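PDB 2JH3: ribosomal protein S2-related protein from Deinococcus radiodurans, which binds a 4Fe-4S iron-sulfur cluster and may act as a sirohydrochlorin ferrochelatase. Local coordinates for residues 195-200 with 232-237. Residues are numbered along the deposited sequence; the frame is centred on the assembly and turned at random.
Sequences LSEWPS and AERFPQ
Phe-235, the first residue past the end of helix 218-234, lays one face of its ring against the pyrrolidine of Pro-199 in the 3-10 segment 195-200. Pro-199 CB stands 4.1 Å from the ring centroid, 27° off the normal, a CH-pi contact, while Pro-199 CG packs on Phe-235 CB at 3.7 Å. With CG anti to its carbonyl carbon (chi1 -65°), the phenyl reaches across the 3-10 turn to the backbone of Ser-200, whose N lies 3.8 Å from Phe-235 CE1. That turn is pinned internally: the carbonyl of Glu-197 accepts from both the N and the OG of Ser-200, the hydroxyl at 2.7 Å. The same Pro-199 CG also lies over the centre of one face of the Trp-198 indole, which is buried against Leu-228 and Ala-231 of the helix. With an alanine in place of Phe-235, the phenyl face against Pro-199 and the ring edge beside Glu-197 would be lost, probably opening a gap between the turn and the helix end.

The polar flank is looser, with Arg-234 exposed, Glu-197 partly so and Ser-196 buried. Arg-234 runs extended from CG to NE and brings NH1 to Glu-197 OE1 at 2.6 Å, a salt bridge whose hydrogen bond is weak, bent to 121°, with the carboxylate and guanidinium planes tilted against each other. Ser-196 OG lies 3.1 Å from the same NH1. The other carboxylate oxygen, Glu-197 OE2, meets the edge of the Phe-235 ring 3.5 Å from CZ, where the slightly positive ring hydrogens would probably suit an anion. Glu-197 thus faces a cation with one oxygen and a ring edge with the other; in this chelatase-like domain, loop and helix end meet through a close, face-on apolar contact, and the short but poorly directed ion pair beside it is consistent with an adjustable link.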
loop_
_atom_site.group_PDB
_atom_site.type_symbol
_atom_site.label_atom_id
_atom_site.label_comp_id
_atom_site.label_asym_id
_atom_site.label_seq_id
_atom_site.Cartn_x
_atom_site.Cartn_y
_atom_site.Cartn_z
ATOM N N LEU A 195 -13.378 -37.926 8.265
ATOM C CA LEU A 195 -13.235 -37.729 9.706
ATOM C C LEU A 195 -14.586 -37.654 10.444
ATOM O O LEU A 195 -14.668 -38.031 11.603
ATOM C CB LEU A 195 -12.450 -36.430 9.921
ATOM C CG LEU A 195 -12.238 -35.951 11.338
ATOM C CD1 LEU A 195 -11.461 -36.929 12.154
ATOM C CD2 LEU A 195 -11.543 -34.583 11.361
ATOM N N SER A 196 -15.623 -37.138 9.774
ATOM C CA SER A 196 -16.982 -37.059 10.330
ATOM C C SER A 196 -17.602 -38.459 10.571
ATOM O O SER A 196 -18.593 -38.586 11.246
ATOM C CB SER A 196 -17.852 -36.177 9.442
ATOM O OG SER A 196 -18.087 -36.831 8.230
ATOM N N GLU A 197 -16.945 -39.516 10.091
ATOM C CA GLU A 197 -17.333 -40.869 10.331
ATOM C C GLU A 197 -16.272 -41.648 11.149
ATOM O O GLU A 197 -16.255 -42.885 11.166
ATOM C CB GLU A 197 -17.498 -41.540 8.969
ATOM C CG GLU A 197 -18.575 -40.944 8.069
ATOM C CD GLU A 197 -19.975 -41.317 8.543
ATOM O OE1 GLU A 197 -20.903 -40.482 8.397
ATOM O OE2 GLU A 197 -20.133 -42.445 9.073
ATOM N N TRP A 198 -15.392 -40.964 11.853
ATOM C CA TRP A 198 -14.219 -41.658 12.451
ATOM C C TRP A 198 -14.526 -42.821 13.412
ATOM O O TRP A 198 -13.789 -43.795 13.425
ATOM C CB TRP A 198 -13.238 -40.666 13.132
ATOM C CG TRP A 198 -13.689 -40.027 14.416
ATOM C CD1 TRP A 198 -14.209 -38.768 14.566
ATOM C CD2 TRP A 198 -13.596 -40.573 15.739
ATOM N NE1 TRP A 198 -14.501 -38.512 15.886
ATOM C CE2 TRP A 198 -14.134 -39.605 16.632
ATOM C CE3 TRP A 198 -13.212 -41.817 16.251
ATOM C CZ2 TRP A 198 -14.271 -39.842 18.017
ATOM C CZ3 TRP A 198 -13.340 -42.044 17.609
ATOM C CH2 TRP A 198 -13.879 -41.069 18.481
ATOM N N PRO A 199 -15.564 -42.710 14.262
ATOM C CA PRO A 199 -15.826 -43.838 15.165
ATOM C C PRO A 199 -16.184 -45.179 14.435
ATOM O O PRO A 199 -16.031 -46.246 15.027
ATOM C CB PRO A 199 -16.966 -43.306 16.046
ATOM C CG PRO A 199 -16.928 -41.787 15.872
ATOM C CD PRO A 199 -16.526 -41.612 14.486
ATOM N N SER A 200 -16.607 -45.117 13.166
ATOM C CA SER A 200 -16.805 -46.310 12.332
ATOM C C SER A 200 -15.518 -47.122 12.107
ATOM O O SER A 200 -15.576 -48.277 11.625
ATOM C CB SER A 200 -17.345 -45.920 10.963
ATOM O OG SER A 200 -16.359 -45.334 10.127
ATOM N N ALA A 232 -19.557 -36.805 16.516
ATOM C CA ALA A 232 -20.095 -36.966 17.883
ATOM C C ALA A 232 -21.642 -37.162 17.894
ATOM O O ALA A 232 -22.165 -37.971 18.689
ATOM C CB ALA A 232 -19.658 -35.771 18.797
ATOM N N GLU A 233 -22.375 -36.492 16.988
ATOM C CA GLU A 233 -23.843 -36.714 16.867
ATOM C C GLU A 233 -24.211 -38.015 16.239
ATOM O O GLU A 233 -25.178 -38.640 16.645
ATOM C CB GLU A 233 -24.548 -35.667 15.998
ATOM C CG GLU A 233 -24.324 -34.251 16.283
ATOM C CD GLU A 233 -25.060 -33.335 15.280
ATOM O OE1 GLU A 233 -25.330 -33.758 14.098
ATOM O OE2 GLU A 233 -25.304 -32.173 15.664
ATOM N N ARG A 234 -23.542 -38.367 15.154
ATOM C CA ARG A 234 -23.835 -39.567 14.429
ATOM C C ARG A 234 -23.480 -40.769 15.255
ATOM O O ARG A 234 -24.001 -41.848 15.008
ATOM C CB ARG A 234 -23.050 -39.636 13.136
ATOM C CG ARG A 234 -23.480 -38.692 12.122
ATOM C CD ARG A 234 -22.418 -38.585 11.037
ATOM N NE ARG A 234 -22.604 -37.378 10.242
ATOM C CZ ARG A 234 -21.932 -37.094 9.143
ATOM N NH1 ARG A 234 -20.993 -37.927 8.719
ATOM N NH2 ARG A 234 -22.157 -35.953 8.501
ATOM N N PHE A 235 -22.593 -40.590 16.231
ATOM C CA PHE A 235 -21.983 -41.715 16.978
ATOM C C PHE A 235 -21.915 -41.295 18.415
ATOM O O PHE A 235 -20.816 -41.079 18.962
ATOM C CB PHE A 235 -20.550 -42.037 16.481
ATOM C CG PHE A 235 -20.456 -42.560 15.035
ATOM C CD1 PHE A 235 -20.456 -43.931 14.768
ATOM C CD2 PHE A 235 -20.272 -41.694 13.977
ATOM C CE1 PHE A 235 -20.291 -44.404 13.446
ATOM C CE2 PHE A 235 -20.134 -42.150 12.681
ATOM C CZ PHE A 235 -20.123 -43.493 12.413
ATOM N N PRO A 236 -23.090 -41.173 19.076
ATOM C CA PRO A 236 -23.141 -40.692 20.443
ATOM C C PRO A 236 -22.371 -41.639 21.383
ATOM O O PRO A 236 -21.919 -41.221 22.412
ATOM C CB PRO A 236 -24.667 -40.684 20.766
ATOM C CG PRO A 236 -25.305 -41.566 19.712
ATOM C CD PRO A 236 -24.453 -41.482 18.529
ATOM N N GLN A 237 -22.208 -42.884 20.976
ATOM C CA GLN A 237 -21.426 -43.875 21.733
ATOM C C GLN A 237 -19.890 -43.852 21.490
ATOM O O GLN A 237 -19.157 -44.692 22.051
ATOM C CB GLN A 237 -21.957 -45.258 21.376
ATOM C CG GLN A 237 -21.541 -45.838 20.032
ATOM C CD GLN A 237 -22.337 -45.342 18.853
ATOM O OE1 GLN A 237 -23.071 -44.362 18.943
ATOM N NE2 GLN A 237 -22.174 -45.999 17.722
#